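Local coordinates for protein tRNA uridine(34) acetyltransferase (Methanocaldococcus infernus, PDB 6IA8) that acetylates the wobble uridine of tRNAs, using acetyl-CoA and radical S-adenosyl-L-methionine chemistry at a [4Fe-4S] cluster to form 5-carboxymethyluridine, at residues Ile496-Arg499 with Glu500-Lys504; Met467-Gly470 with Arg471-Met474; Ile202-Met205 with Leu206-Ala210; Gln152-Phe155 with Ile156-Leu160; Lys239-Gln242 with Leu243-Ser247. One frame throughout, in Å; residues are numbered along the deposited sequence.

Interaction 1 (Ile496-Arg499 with Glu500-Lys504); sequences IGVR and EYYRK. With SO4 (sulfate ion), chain G; SO4 (sulfate ion), chain D.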
loop_
_atom_site.group_PDB
_atom_site.type_symbol
_atom_site.label_atom_id
_atom_site.label_comp_id
_atom_site.label_asym_id
_atom_site.label_seq_id
_atom_site.Cartn_x
_atom_site.Cartn_y
_atom_site.Cartn_z
ATOM N N ILE A 496 13.912 -5.484 -0.256
ATOM C CA ILE A 496 15.149 -6.233 -0.044
ATOM C C ILE A 496 15.353 -7.239 -1.171
ATOM O O ILE A 496 16.450 -7.356 -1.731
ATOM C CB ILE A 496 15.122 -6.917 1.334
ATOM C CG1 ILE A 496 15.052 -5.850 2.435
ATOM C CG2 ILE A 496 16.322 -7.828 1.499
ATOM C CD1 ILE A 496 14.510 -6.371 3.777
ATOM N N GLY A 497 14.296 -7.983 -1.523
ATOM C CA GLY A 497 14.398 -9.025 -2.518
ATOM C C GLY A 497 14.314 -8.564 -3.954
ATOM O O GLY A 497 14.306 -9.397 -4.862
ATOM N N VAL A 498 14.275 -7.258 -4.186
ATOM C CA VAL A 498 14.231 -6.690 -5.531
ATOM C C VAL A 498 15.526 -5.965 -5.893
ATOM O O VAL A 498 15.684 -5.531 -7.048
ATOM C CB VAL A 498 13.034 -5.723 -5.685
ATOM C CG1 VAL A 498 12.802 -5.370 -7.156
ATOM C CG2 VAL A 498 11.784 -6.282 -5.063
ATOM N N ARG A 499 16.445 -5.792 -4.945
ATOM C CA ARG A 499 17.663 -5.044 -5.224
ATOM C C ARG A 499 18.386 -5.626 -6.428
ATOM O O ARG A 499 18.921 -4.886 -7.262
ATOM C CB ARG A 499 18.553 -5.051 -3.976
ATOM C CG ARG A 499 17.924 -4.266 -2.807
ATOM C CD ARG A 499 18.720 -4.397 -1.513
ATOM N NE ARG A 499 18.171 -3.552 -0.458
ATOM C CZ ARG A 499 18.396 -3.724 0.842
ATOM N NH1 ARG A 499 19.162 -4.720 1.261
ATOM N NH2 ARG A 499 17.840 -2.903 1.726
ATOM N N GLU A 500 18.395 -6.959 -6.541
ATOM C CA GLU A 500 19.102 -7.613 -7.639
ATOM C C GLU A 500 18.557 -7.149 -8.981
ATOM O O GLU A 500 19.313 -6.976 -9.940
ATOM C CB GLU A 500 18.997 -9.138 -7.510
ATOM C CG GLU A 500 20.023 -9.903 -8.309
ATOM C CD GLU A 500 21.445 -9.577 -7.896
ATOM O OE1 GLU A 500 22.163 -8.934 -8.691
ATOM O OE2 GLU A 500 21.841 -9.954 -6.772
ATOM N N TYR A 501 17.248 -6.921 -9.061
ATOM C CA TYR A 501 16.632 -6.470 -10.303
ATOM C C TYR A 501 17.190 -5.121 -10.724
ATOM O O TYR A 501 17.513 -4.915 -11.897
ATOM C CB TYR A 501 15.116 -6.382 -10.129
ATOM C CG TYR A 501 14.366 -5.834 -11.337
ATOM C CD1 TYR A 501 13.973 -6.670 -12.381
ATOM C CD2 TYR A 501 14.079 -4.488 -11.439
ATOM C CE1 TYR A 501 13.286 -6.167 -13.485
ATOM C CE2 TYR A 501 13.394 -3.968 -12.534
ATOM C CZ TYR A 501 13.005 -4.809 -13.562
ATOM O OH TYR A 501 12.325 -4.304 -14.641
ATOM N N TYR A 502 17.327 -4.194 -9.777
ATOM C CA TYR A 502 17.861 -2.877 -10.112
ATOM C C TYR A 502 19.362 -2.917 -10.385
ATOM O O TYR A 502 19.869 -2.110 -11.180
ATOM C CB TYR A 502 17.508 -1.882 -8.993
ATOM C CG TYR A 502 15.982 -1.693 -8.891
ATOM C CD1 TYR A 502 15.301 -0.988 -9.848
ATOM C CD2 TYR A 502 15.236 -2.270 -7.858
ATOM C CE1 TYR A 502 13.923 -0.841 -9.801
ATOM C CE2 TYR A 502 13.855 -2.144 -7.802
ATOM C CZ TYR A 502 13.207 -1.405 -8.773
ATOM O OH TYR A 502 11.841 -1.243 -8.734
ATOM N N ARG A 503 20.085 -3.841 -9.760
ATOM C CA ARG A 503 21.490 -3.989 -10.102
ATOM C C ARG A 503 21.647 -4.342 -11.571
ATOM O O ARG A 503 22.541 -3.819 -12.243
ATOM C CB ARG A 503 22.157 -5.050 -9.228
ATOM C CG ARG A 503 22.297 -4.629 -7.789
ATOM C CD ARG A 503 23.270 -5.563 -6.991
ATOM N NE ARG A 503 23.327 -5.130 -5.597
ATOM C CZ ARG A 503 22.686 -5.718 -4.591
ATOM N NH1 ARG A 503 21.938 -6.797 -4.807
ATOM N NH2 ARG A 503 22.806 -5.229 -3.358
ATOM N N LYS A 504 20.788 -5.226 -12.088
ATOM C CA LYS A 504 20.825 -5.558 -13.511
ATOM C C LYS A 504 20.650 -4.314 -14.380
ATOM O O LYS A 504 21.134 -4.273 -15.513
ATOM C CB LYS A 504 19.732 -6.576 -13.848
ATOM C CG LYS A 504 20.121 -8.037 -13.740
ATOM C CD LYS A 504 20.006 -8.571 -12.331
ATOM C CE LYS A 504 20.238 -10.078 -12.292
ATOM N NZ LYS A 504 19.151 -10.842 -12.971
HETATM S S SO4 G . 25.863 -2.842 -4.837
HETATM O O1 SO4 G . 24.440 -2.569 -5.013
HETATM O O2 SO4 G . 26.421 -3.267 -6.117
HETATM O O3 SO4 G . 26.030 -3.897 -3.845
HETATM O O4 SO4 G . 26.553 -1.643 -4.382
HETATM S S SO4 D . 10.725 -6.282 -17.368
HETATM O O1 SO4 D . 11.275 -5.138 -18.121
HETATM O O2 SO4 D . 10.629 -7.404 -18.346
HETATM O O3 SO4 D . 11.616 -6.602 -16.261
HETATM O O4 SO4 D . 9.370 -5.954 -16.894
HETATM O O HOH W 1 17.508 -8.796 -4.374
#
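V498 packs against the start of helix 499-504 through one methyl: CG1 lies 3.5 Å from CE2 of Y502 and also meets CB of Y501. That branch stands anti to the backbone N (chi1 -167°), which sets it alongside Y501 and obliquely across Y502. One turn on, the extended chain of R503 brings a face of its guanidinium over CB of R499, while R503 N gives a hydrogen bond to R499 O (2.9 Å). The same guanidinium has two anionic partners: NE, at its edge, donates in the guanidinium plane to O1 of a sulfate (2.9 Å), and NH1 forms a salt bridge with E179, which also takes R499 NH1. A water accepts from E500 N and donates to I496 O, bridging the turn into the helix. Y502, an acetyl-CoA-binding residue by similarity, touches L446. Y501 OH donates to O3 of a second sulfate (2.9 Å); this ion, shared with G468, G470 and R471, probably marks an anion position of the acetyl-CoA site.

Interaction 2 (Met467-Gly470 with Arg471-Met474); sequences MGYG and RMLM. With SO4 (sulfate ion), chain D.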
loop_
_atom_site.group_PDB
_atom_site.type_symbol
_atom_site.label_atom_id
_atom_site.label_comp_id
_atom_site.label_asym_id
_atom_site.label_seq_id
_atom_site.Cartn_x
_atom_site.Cartn_y
_atom_site.Cartn_z
ATOM N N MET A 467 8.640 -8.987 -20.162
ATOM C CA MET A 467 8.292 -8.492 -21.484
ATOM C C MET A 467 8.884 -7.119 -21.778
ATOM O O MET A 467 8.649 -6.584 -22.867
ATOM C CB MET A 467 6.770 -8.428 -21.631
ATOM C CG MET A 467 6.084 -9.782 -21.575
ATOM S SD MET A 467 4.296 -9.628 -21.710
ATOM C CE MET A 467 4.135 -9.025 -23.392
ATOM N N GLY A 468 9.605 -6.518 -20.825
ATOM C CA GLY A 468 10.263 -5.249 -21.048
ATOM C C GLY A 468 9.553 -4.045 -20.469
ATOM O O GLY A 468 10.088 -2.927 -20.549
ATOM N N TYR A 469 8.372 -4.226 -19.883
ATOM C CA TYR A 469 7.609 -3.064 -19.437
ATOM C C TYR A 469 8.313 -2.361 -18.290
ATOM O O TYR A 469 8.385 -1.121 -18.265
ATOM C CB TYR A 469 6.190 -3.484 -19.034
ATOM C CG TYR A 469 5.323 -3.827 -20.213
ATOM C CD1 TYR A 469 5.009 -2.864 -21.174
ATOM C CD2 TYR A 469 4.811 -5.105 -20.368
ATOM C CE1 TYR A 469 4.222 -3.170 -22.266
ATOM C CE2 TYR A 469 4.005 -5.424 -21.465
ATOM C CZ TYR A 469 3.717 -4.455 -22.403
ATOM O OH TYR A 469 2.918 -4.777 -23.474
ATOM N N GLY A 470 8.866 -3.141 -17.352
ATOM C CA GLY A 470 9.571 -2.553 -16.223
ATOM C C GLY A 470 10.781 -1.763 -16.678
ATOM O O GLY A 470 10.977 -0.603 -16.301
ATOM N N ARG A 471 11.579 -2.366 -17.553
ATOM C CA ARG A 471 12.762 -1.681 -18.051
ATOM C C ARG A 471 12.399 -0.435 -18.842
ATOM O O ARG A 471 13.107 0.574 -18.766
ATOM C CB ARG A 471 13.589 -2.628 -18.911
ATOM C CG ARG A 471 14.442 -3.567 -18.090
ATOM C CD ARG A 471 14.947 -4.734 -18.938
ATOM N NE ARG A 471 13.858 -5.655 -19.249
ATOM C CZ ARG A 471 13.990 -6.756 -19.980
ATOM N NH1 ARG A 471 15.175 -7.081 -20.485
ATOM N NH2 ARG A 471 12.937 -7.528 -20.208
ATOM N N MET A 472 11.322 -0.493 -19.633
ATOM C CA MET A 472 10.912 0.680 -20.402
ATOM C C MET A 472 10.411 1.799 -19.484
ATOM O O MET A 472 10.683 2.980 -19.725
ATOM C CB MET A 472 9.835 0.287 -21.417
ATOM C CG MET A 472 10.350 -0.496 -22.602
ATOM S SD MET A 472 9.110 -0.658 -23.912
ATOM C CE MET A 472 8.092 -1.986 -23.267
ATOM N N LEU A 473 9.680 1.467 -18.422
ATOM C CA LEU A 473 9.262 2.515 -17.498
ATOM C C LEU A 473 10.464 3.147 -16.800
ATOM O O LEU A 473 10.504 4.368 -16.601
ATOM C CB LEU A 473 8.279 1.951 -16.473
ATOM C CG LEU A 473 6.873 1.616 -16.984
ATOM C CD1 LEU A 473 6.072 0.838 -15.969
ATOM C CD2 LEU A 473 6.149 2.916 -17.364
ATOM N N MET A 474 11.452 2.335 -16.410
ATOM C CA MET A 474 12.646 2.890 -15.775
ATOM C C MET A 474 13.401 3.800 -16.734
ATOM O O MET A 474 13.861 4.884 -16.343
ATOM C CB MET A 474 13.556 1.769 -15.278
ATOM C CG MET A 474 12.952 0.981 -14.113
ATOM S SD MET A 474 12.860 1.996 -12.579
ATOM C CE MET A 474 14.623 2.137 -12.274
HETATM S S SO4 D . 10.725 -6.282 -17.368
HETATM O O1 SO4 D . 11.275 -5.138 -18.121
HETATM O O2 SO4 D . 10.629 -7.404 -18.346
HETATM O O3 SO4 D . 11.616 -6.602 -16.261
HETATM O O4 SO4 D . 9.370 -5.954 -16.894
#
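This is the anion-binding N-terminal turn of helix 469-484 in the GNAT acetyltransferase domain, where backbone N-H groups and one arginine grip a sulfate. Such a loop and helix start carries the pyrophosphate of acetyl-CoA in GNAT enzymes, and Y469, G470 and R471 are assigned to that cofactor by similarity; the sulfate, probably from the crystallisation liquor, is consistent with a phosphate position. Three amides point at it: G468 N to O2 (2.8 Å), G470 N to O4 (2.9 Å) and R471 N to O1 (2.8 Å). R471 adds two more bonds from its side chain. Its chain bends at chi3 (-72°), folding the guanidinium back to the ion, and NE meets O1 almost straight, at 176° and in the guanidinium plane, while NH2 reaches O2 (3.0 Å). The N-cap residue G468 has phi 101°, where a side chain would be jammed against the preceding carbonyl, so its backbone alone calls for glycine; at G470 a side chain would probably crowd the anion. With its N-terminal end aimed at the ion, the helix would probably add to the attraction. On the flank, L473 and M474 pack on L446, and Y469 meets F411. M472 lies alongside Y469, its CE 3.8 Å from CD1 of the ring.

Interaction 3 (Ile202-Met205 with Leu206-Ala210); sequences INQM and LKLGA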
loop_
_atom_site.group_PDB
_atom_site.type_symbol
_atom_site.label_atom_id
_atom_site.label_comp_id
_atom_site.label_asym_id
_atom_site.label_seq_id
_atom_site.Cartn_x
_atom_site.Cartn_y
_atom_site.Cartn_z
ATOM N N ILE A 202 11.188 7.252 10.591
ATOM C CA ILE A 202 11.314 6.928 9.172
ATOM C C ILE A 202 12.709 6.387 8.875
ATOM O O ILE A 202 12.869 5.424 8.120
ATOM C CB ILE A 202 10.984 8.150 8.299
ATOM C CG1 ILE A 202 9.504 8.519 8.462
ATOM C CG2 ILE A 202 11.312 7.853 6.862
ATOM C CD1 ILE A 202 9.105 9.803 7.824
ATOM N N ASN A 203 13.744 6.985 9.463
ATOM C CA ASN A 203 15.088 6.421 9.330
ATOM C C ASN A 203 15.108 4.948 9.747
ATOM O O ASN A 203 15.707 4.101 9.070
ATOM C CB ASN A 203 16.094 7.216 10.175
ATOM C CG ASN A 203 16.352 8.601 9.629
ATOM O OD1 ASN A 203 16.175 8.859 8.440
ATOM N ND2 ASN A 203 16.790 9.499 10.491
ATOM N N GLN A 204 14.464 4.628 10.876
ATOM C CA GLN A 204 14.438 3.245 11.357
ATOM C C GLN A 204 13.668 2.351 10.385
ATOM O O GLN A 204 14.102 1.237 10.062
ATOM C CB GLN A 204 13.836 3.214 12.765
ATOM C CG GLN A 204 13.415 1.856 13.267
ATOM C CD GLN A 204 14.573 0.895 13.494
ATOM O OE1 GLN A 204 15.745 1.257 13.425
ATOM N NE2 GLN A 204 14.233 -0.347 13.755
ATOM N N MET A 205 12.541 2.835 9.866
ATOM C CA MET A 205 11.781 2.012 8.935
ATOM C C MET A 205 12.572 1.737 7.674
ATOM O O MET A 205 12.540 0.620 7.161
ATOM C CB MET A 205 10.441 2.667 8.618
ATOM C CG MET A 205 9.471 2.578 9.808
ATOM S SD MET A 205 7.837 3.246 9.534
ATOM C CE MET A 205 8.248 4.855 9.056
ATOM N N LEU A 206 13.276 2.738 7.148
ATOM C CA LEU A 206 14.158 2.499 6.010
ATOM C C LEU A 206 15.254 1.489 6.352
ATOM O O LEU A 206 15.606 0.642 5.526
ATOM C CB LEU A 206 14.776 3.818 5.547
ATOM C CG LEU A 206 13.812 4.800 4.883
ATOM C CD1 LEU A 206 14.402 6.197 4.805
ATOM C CD2 LEU A 206 13.477 4.261 3.517
ATOM N N LYS A 207 15.828 1.576 7.555
ATOM C CA LYS A 207 16.832 0.593 7.961
ATOM C C LYS A 207 16.267 -0.820 7.911
ATOM O O LYS A 207 16.969 -1.770 7.547
ATOM C CB LYS A 207 17.339 0.913 9.371
ATOM C CG LYS A 207 18.625 0.162 9.760
ATOM C CD LYS A 207 19.004 0.415 11.225
ATOM C CE LYS A 207 18.238 -0.502 12.167
ATOM N NZ LYS A 207 18.375 -0.117 13.589
ATOM N N LEU A 208 15.008 -0.982 8.300
ATOM C CA LEU A 208 14.385 -2.298 8.304
ATOM C C LEU A 208 14.118 -2.827 6.899
ATOM O O LEU A 208 13.852 -4.020 6.743
ATOM C CB LEU A 208 13.069 -2.236 9.066
ATOM C CG LEU A 208 13.116 -1.867 10.537
ATOM C CD1 LEU A 208 11.741 -1.660 11.116
ATOM C CD2 LEU A 208 13.876 -2.927 11.336
ATOM N N GLY A 209 14.130 -1.971 5.882
ATOM C CA GLY A 209 13.772 -2.373 4.537
ATOM C C GLY A 209 12.351 -2.052 4.134
ATOM O O GLY A 209 11.851 -2.633 3.159
ATOM N N ALA A 210 11.683 -1.159 4.854
ATOM C CA ALA A 210 10.298 -0.829 4.535
ATOM C C ALA A 210 10.201 -0.193 3.163
ATOM O O ALA A 210 11.075 0.573 2.759
ATOM C CB ALA A 210 9.707 0.125 5.582
#
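The last turns of helix 199-208 close in a Schellman motif: A210 N reaches back to M205 O (3.0 Å), G209 N bonds to L206 O, and G209 takes the positive phi (98°) that a side chain would make strained. The helix is the crossover of a beta-alpha-beta unit between strands 184-192 and 212-218. Upstream, L206 N to I202 O and K207 N to N203 O keep regular helical bonding. Q204 turns its bent chain (chi2 67°) over the next turn, where OE1 accepts from K207 NZ (3.0 Å), in the carbonyl plane and on a lone pair. Its NE2 rests on L208 CD2 (3.6 Å) and donates to D153, the carboxylate that also forms a salt bridge with K207. With a leucine in place of this glutamine, K207 NZ would probably keep D153 but lose the amide oxygen, and D153 would lose an amide donor. Within the helix, I202 CG2 lies beside L206 CD1 at 4.1 Å. At its end, M205 CB meets A210 CB at 4.0 Å.

Interaction 4 (Gln152-Phe155 with Ile156-Leu160); sequences QDWF and IKRCL. With SO4 (sulfate ion), chain F.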
loop_
_atom_site.group_PDB
_atom_site.type_symbol
_atom_site.label_atom_id
_atom_site.label_comp_id
_atom_site.label_asym_id
_atom_site.label_seq_id
_atom_site.Cartn_x
_atom_site.Cartn_y
_atom_site.Cartn_z
ATOM N N GLN A 152 12.278 -4.044 17.233
ATOM C CA GLN A 152 11.970 -3.925 15.811
ATOM C C GLN A 152 12.986 -4.677 14.958
ATOM O O GLN A 152 12.620 -5.396 14.017
ATOM C CB GLN A 152 11.952 -2.458 15.381
ATOM C CG GLN A 152 11.011 -1.538 16.141
ATOM C CD GLN A 152 11.008 -0.139 15.556
ATOM O OE1 GLN A 152 10.999 0.027 14.345
ATOM N NE2 GLN A 152 11.038 0.874 16.414
ATOM N N ASP A 153 14.275 -4.448 15.219
ATOM C CA ASP A 153 15.318 -5.097 14.431
ATOM C C ASP A 153 15.198 -6.607 14.546
ATOM O O ASP A 153 15.252 -7.327 13.544
ATOM C CB ASP A 153 16.702 -4.629 14.886
ATOM C CG ASP A 153 16.976 -3.190 14.533
ATOM O OD1 ASP A 153 16.128 -2.564 13.847
ATOM O OD2 ASP A 153 18.043 -2.694 14.931
ATOM N N TRP A 154 15.004 -7.100 15.771
ATOM C CA TRP A 154 14.898 -8.538 15.990
ATOM C C TRP A 154 13.672 -9.104 15.288
ATOM O O TRP A 154 13.754 -10.141 14.624
ATOM C CB TRP A 154 14.859 -8.823 17.500
ATOM C CG TRP A 154 14.500 -10.236 17.852
ATOM C CD1 TRP A 154 15.348 -11.309 17.922
ATOM C CD2 TRP A 154 13.191 -10.729 18.184
ATOM N NE1 TRP A 154 14.639 -12.446 18.277
ATOM C CE2 TRP A 154 13.319 -12.114 18.447
ATOM C CE3 TRP A 154 11.927 -10.128 18.295
ATOM C CZ2 TRP A 154 12.233 -12.908 18.798
ATOM C CZ3 TRP A 154 10.852 -10.915 18.652
ATOM C CH2 TRP A 154 11.011 -12.299 18.888
ATOM N N PHE A 155 12.534 -8.413 15.387
ATOM C CA PHE A 155 11.300 -8.945 14.815
ATOM C C PHE A 155 11.420 -9.098 13.305
ATOM O O PHE A 155 11.049 -10.133 12.728
ATOM C CB PHE A 155 10.134 -8.027 15.169
ATOM C CG PHE A 155 8.793 -8.619 14.879
ATOM C CD1 PHE A 155 8.254 -8.549 13.613
ATOM C CD2 PHE A 155 8.074 -9.254 15.877
ATOM C CE1 PHE A 155 7.009 -9.093 13.349
ATOM C CE2 PHE A 155 6.833 -9.801 15.627
ATOM C CZ PHE A 155 6.287 -9.729 14.376
ATOM N N ILE A 156 11.941 -8.066 12.644
ATOM C CA ILE A 156 12.093 -8.136 11.196
ATOM C C ILE A 156 13.148 -9.167 10.822
ATOM O O ILE A 156 12.987 -9.915 9.845
ATOM C CB ILE A 156 12.431 -6.756 10.611
ATOM C CG1 ILE A 156 11.270 -5.775 10.850
ATOM C CG2 ILE A 156 12.751 -6.910 9.123
ATOM C CD1 ILE A 156 9.946 -6.185 10.306
ATOM N N LYS A 157 14.243 -9.216 11.583
ATOM C CA LYS A 157 15.284 -10.213 11.350
ATOM C C LYS A 157 14.692 -11.613 11.326
ATOM O O LYS A 157 14.997 -12.420 10.439
ATOM C CB LYS A 157 16.354 -10.110 12.436
ATOM C CG LYS A 157 17.411 -11.175 12.347
ATOM C CD LYS A 157 18.407 -11.072 13.549
ATOM C CE LYS A 157 19.261 -12.289 13.645
ATOM N NZ LYS A 157 18.484 -13.527 13.926
ATOM N N ARG A 158 13.845 -11.920 12.308
ATOM C CA ARG A 158 13.317 -13.272 12.437
ATOM C C ARG A 158 12.313 -13.594 11.339
ATOM O O ARG A 158 12.182 -14.762 10.935
ATOM C CB ARG A 158 12.680 -13.450 13.821
ATOM C CG ARG A 158 13.665 -13.428 14.978
ATOM C CD ARG A 158 14.664 -14.595 14.864
ATOM N NE ARG A 158 14.005 -15.881 15.122
ATOM C CZ ARG A 158 14.464 -17.062 14.732
ATOM N NH1 ARG A 158 15.575 -17.135 14.024
ATOM N NH2 ARG A 158 13.795 -18.160 15.037
ATOM N N CYS A 159 11.541 -12.605 10.893
ATOM C CA CYS A 159 10.692 -12.840 9.730
ATOM C C CYS A 159 11.531 -13.203 8.510
ATOM O O CYS A 159 11.180 -14.112 7.739
ATOM C CB CYS A 159 9.837 -11.603 9.446
ATOM S SG CYS A 159 8.624 -11.193 10.724
ATOM N N LEU A 160 12.622 -12.474 8.298
ATOM C CA LEU A 160 13.514 -12.782 7.192
ATOM C C LEU A 160 14.197 -14.127 7.390
ATOM O O LEU A 160 14.440 -14.838 6.405
ATOM C CB LEU A 160 14.553 -11.678 7.023
ATOM C CG LEU A 160 13.989 -10.317 6.627
ATOM C CD1 LEU A 160 15.084 -9.278 6.663
ATOM C CD2 LEU A 160 13.358 -10.403 5.258
HETATM S S SO4 F . 17.716 -15.094 17.606
HETATM O O1 SO4 F . 18.294 -13.847 17.104
HETATM O O2 SO4 F . 17.345 -15.942 16.476
HETATM O O3 SO4 F . 18.700 -15.782 18.434
HETATM O O4 SO4 F . 16.519 -14.826 18.411
#
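Helix 149-164, in the radical SAM region after the parallel strand 134-140, carries two i to i+4 side-chain contacts, W154-R158 on its more exposed side and F155-C159 on the buried one. R158 CG sits over the face of the indole, 3.8 Å from the centroid of the five-membered ring of W154 and 21° off its normal, a CH-pi contact. W154 has CG anti to the backbone N (chi1 169°), which swings the ring along the helix toward R158; the ring and guanidinium planes stand 27° apart. At the indole edge, NE1 donates in plane to O4 of a sulfate (3.0 Å), K157 NZ gives O1 of the same ion a bond of 3.2 Å, and R158 lays one face of its guanidinium over O2. Both basic residues have carboxylate partners too: D161 forms salt bridges with K157 NZ and R158 NH1. On the inner side, C159 SG lies 3.7 Å from F155 CE1, a sulfur-aromatic contact that approaches the ring obliquely. W154 and R158 pack on P114 of helix 114-127, while I156 faces helices 171-178 and 199-208. The pattern is that of an outer helix in the alpha/beta barrel-like fold of radical SAM enzymes, one side packed inward and the other holding polar groups.

Interaction 5 (Lys239-Gln242 with Leu243-Ser247); sequences KATQ and LLKDS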
loop_
_atom_site.group_PDB
_atom_site.type_symbol
_atom_site.label_atom_id
_atom_site.label_comp_id
_atom_site.label_asym_id
_atom_site.label_seq_id
_atom_site.Cartn_x
_atom_site.Cartn_y
_atom_site.Cartn_z
ATOM N N LYS A 239 1.892 16.048 7.862
ATOM C CA LYS A 239 3.348 16.092 7.994
ATOM C C LYS A 239 3.963 14.720 7.723
ATOM O O LYS A 239 4.992 14.607 7.047
ATOM C CB LYS A 239 3.737 16.578 9.398
ATOM C CG LYS A 239 5.235 16.668 9.633
ATOM C CD LYS A 239 5.904 17.592 8.626
ATOM C CE LYS A 239 7.350 17.873 9.001
ATOM N NZ LYS A 239 8.054 18.683 7.965
ATOM N N ALA A 240 3.415 13.674 8.342
ATOM C CA ALA A 240 3.897 12.320 8.066
ATOM C C ALA A 240 3.877 12.021 6.570
ATOM O O ALA A 240 4.814 11.407 6.036
ATOM C CB ALA A 240 3.051 11.277 8.817
ATOM N N THR A 241 2.791 12.391 5.889
ATOM C CA THR A 241 2.688 12.106 4.461
ATOM C C THR A 241 3.832 12.752 3.687
ATOM O O THR A 241 4.459 12.110 2.831
ATOM C CB THR A 241 1.340 12.592 3.927
ATOM O OG1 THR A 241 0.239 11.863 4.517
ATOM C CG2 THR A 241 1.268 12.413 2.384
ATOM N N GLN A 242 4.146 14.013 3.996
ATOM C CA GLN A 242 5.234 14.701 3.309
ATOM C C GLN A 242 6.593 14.075 3.619
ATOM O O GLN A 242 7.434 13.922 2.730
ATOM C CB GLN A 242 5.234 16.172 3.715
ATOM C CG GLN A 242 6.421 16.971 3.161
ATOM C CD GLN A 242 7.529 17.177 4.153
ATOM O OE1 GLN A 242 7.283 17.552 5.293
ATOM N NE2 GLN A 242 8.771 16.958 3.719
ATOM N N LEU A 243 6.855 13.755 4.882
ATOM C CA LEU A 243 8.140 13.162 5.224
ATOM C C LEU A 243 8.301 11.803 4.557
ATOM O O LEU A 243 9.399 11.444 4.124
ATOM C CB LEU A 243 8.269 13.031 6.735
ATOM C CG LEU A 243 8.374 14.344 7.516
ATOM C CD1 LEU A 243 8.297 14.044 9.005
ATOM C CD2 LEU A 243 9.658 15.065 7.180
ATOM N N LEU A 244 7.216 11.028 4.477
ATOM C CA LEU A 244 7.262 9.722 3.821
ATOM C C LEU A 244 7.517 9.879 2.324
ATOM O O LEU A 244 8.399 9.221 1.758
ATOM C CB LEU A 244 5.946 8.969 4.077
ATOM C CG LEU A 244 5.772 8.432 5.505
ATOM C CD1 LEU A 244 4.311 8.011 5.704
ATOM C CD2 LEU A 244 6.693 7.333 5.817
ATOM N N LYS A 245 6.760 10.763 1.670
ATOM C CA LYS A 245 6.922 10.977 0.238
ATOM C C LYS A 245 8.328 11.463 -0.083
ATOM O O LYS A 245 8.944 11.004 -1.048
ATOM C CB LYS A 245 5.899 11.992 -0.249
ATOM C CG LYS A 245 4.436 11.503 -0.385
ATOM C CD LYS A 245 4.311 10.343 -1.381
ATOM C CE LYS A 245 2.835 10.090 -1.690
ATOM N NZ LYS A 245 2.322 11.168 -2.575
ATOM N N ASP A 246 8.859 12.394 0.718
ATOM C CA ASP A 246 10.185 12.943 0.472
ATOM C C ASP A 246 11.287 11.994 0.892
ATOM O O ASP A 246 12.450 12.325 0.699
ATOM C CB ASP A 246 10.339 14.303 1.176
ATOM C CG ASP A 246 9.603 15.413 0.426
ATOM O OD1 ASP A 246 9.381 15.251 -0.818
ATOM O OD2 ASP A 246 9.275 16.433 1.062
ATOM N N SER A 247 10.956 10.842 1.470
ATOM C CA SER A 247 11.902 9.761 1.691
ATOM C C SER A 247 11.686 8.608 0.714
ATOM O O SER A 247 12.290 7.547 0.875
ATOM C CB SER A 247 11.777 9.285 3.136
ATOM O OG SER A 247 11.983 10.373 4.045
#
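Q242 joins D246 one turn along helix 234-245: NE2 donates to OD2 at 2.8 Å, a nearly straight bond (169°). The carboxylate oxygen is met on its anti side, OD2 lies close to the plane of the Q242 amide, and the two flat groups are turned 58° against each other. On the other side of the amide, OE1 accepts from K239 NZ (3.0 Å), although this exposed lysine is poorly ordered. Both ends of the glutamine are thus engaged, and its chain bends at chi2 (-100°) to lie across L243. D246 N bonds to Q242 O, and its carboxylate has further donors: OD2 takes K430 N, while OD1 takes Y429 N and forms a salt bridge with R426. With an alanine here instead of Q242, D246 OD2 would probably lose one donor and K239 NZ its acceptor. At the helix end S247 OG donates to L243 O (2.8 Å), satisfying a carbonyl of the last turn. T241 OG1 bonds to T237 O and Y253 OH, and K245 NZ pairs with E406 and also donates to M281 O. L243 and L244 pack on I202 of helix 199-208. D246 pairing with R426 and K245 with E406 is consistent with a largely buried, charge-paired junction between the radical SAM and acetyltransferase regions.

In the fold
All five contacts are local, in series along the chain, with none nested or crossing; each spans consecutive turns of a helix, its start or its end, and closes no long loop. From the N terminus, interaction 4 (152-160) comes first, then interaction 3 (202-210) and interaction 5 (239-247); their helices 149-164, 199-208 and 234-245 are neighbours in the radical SAM region, tied together in that order. Interactions 2 (467-474) and 1 (496-504) come last, in the acetyltransferase domain, and share one sulfate. I496 bridges the domains, its CD1 touching L160 of interaction 4 and L208 and G209 of interaction 3. Interactions 2 and 4 are about 32 Å apart between centres.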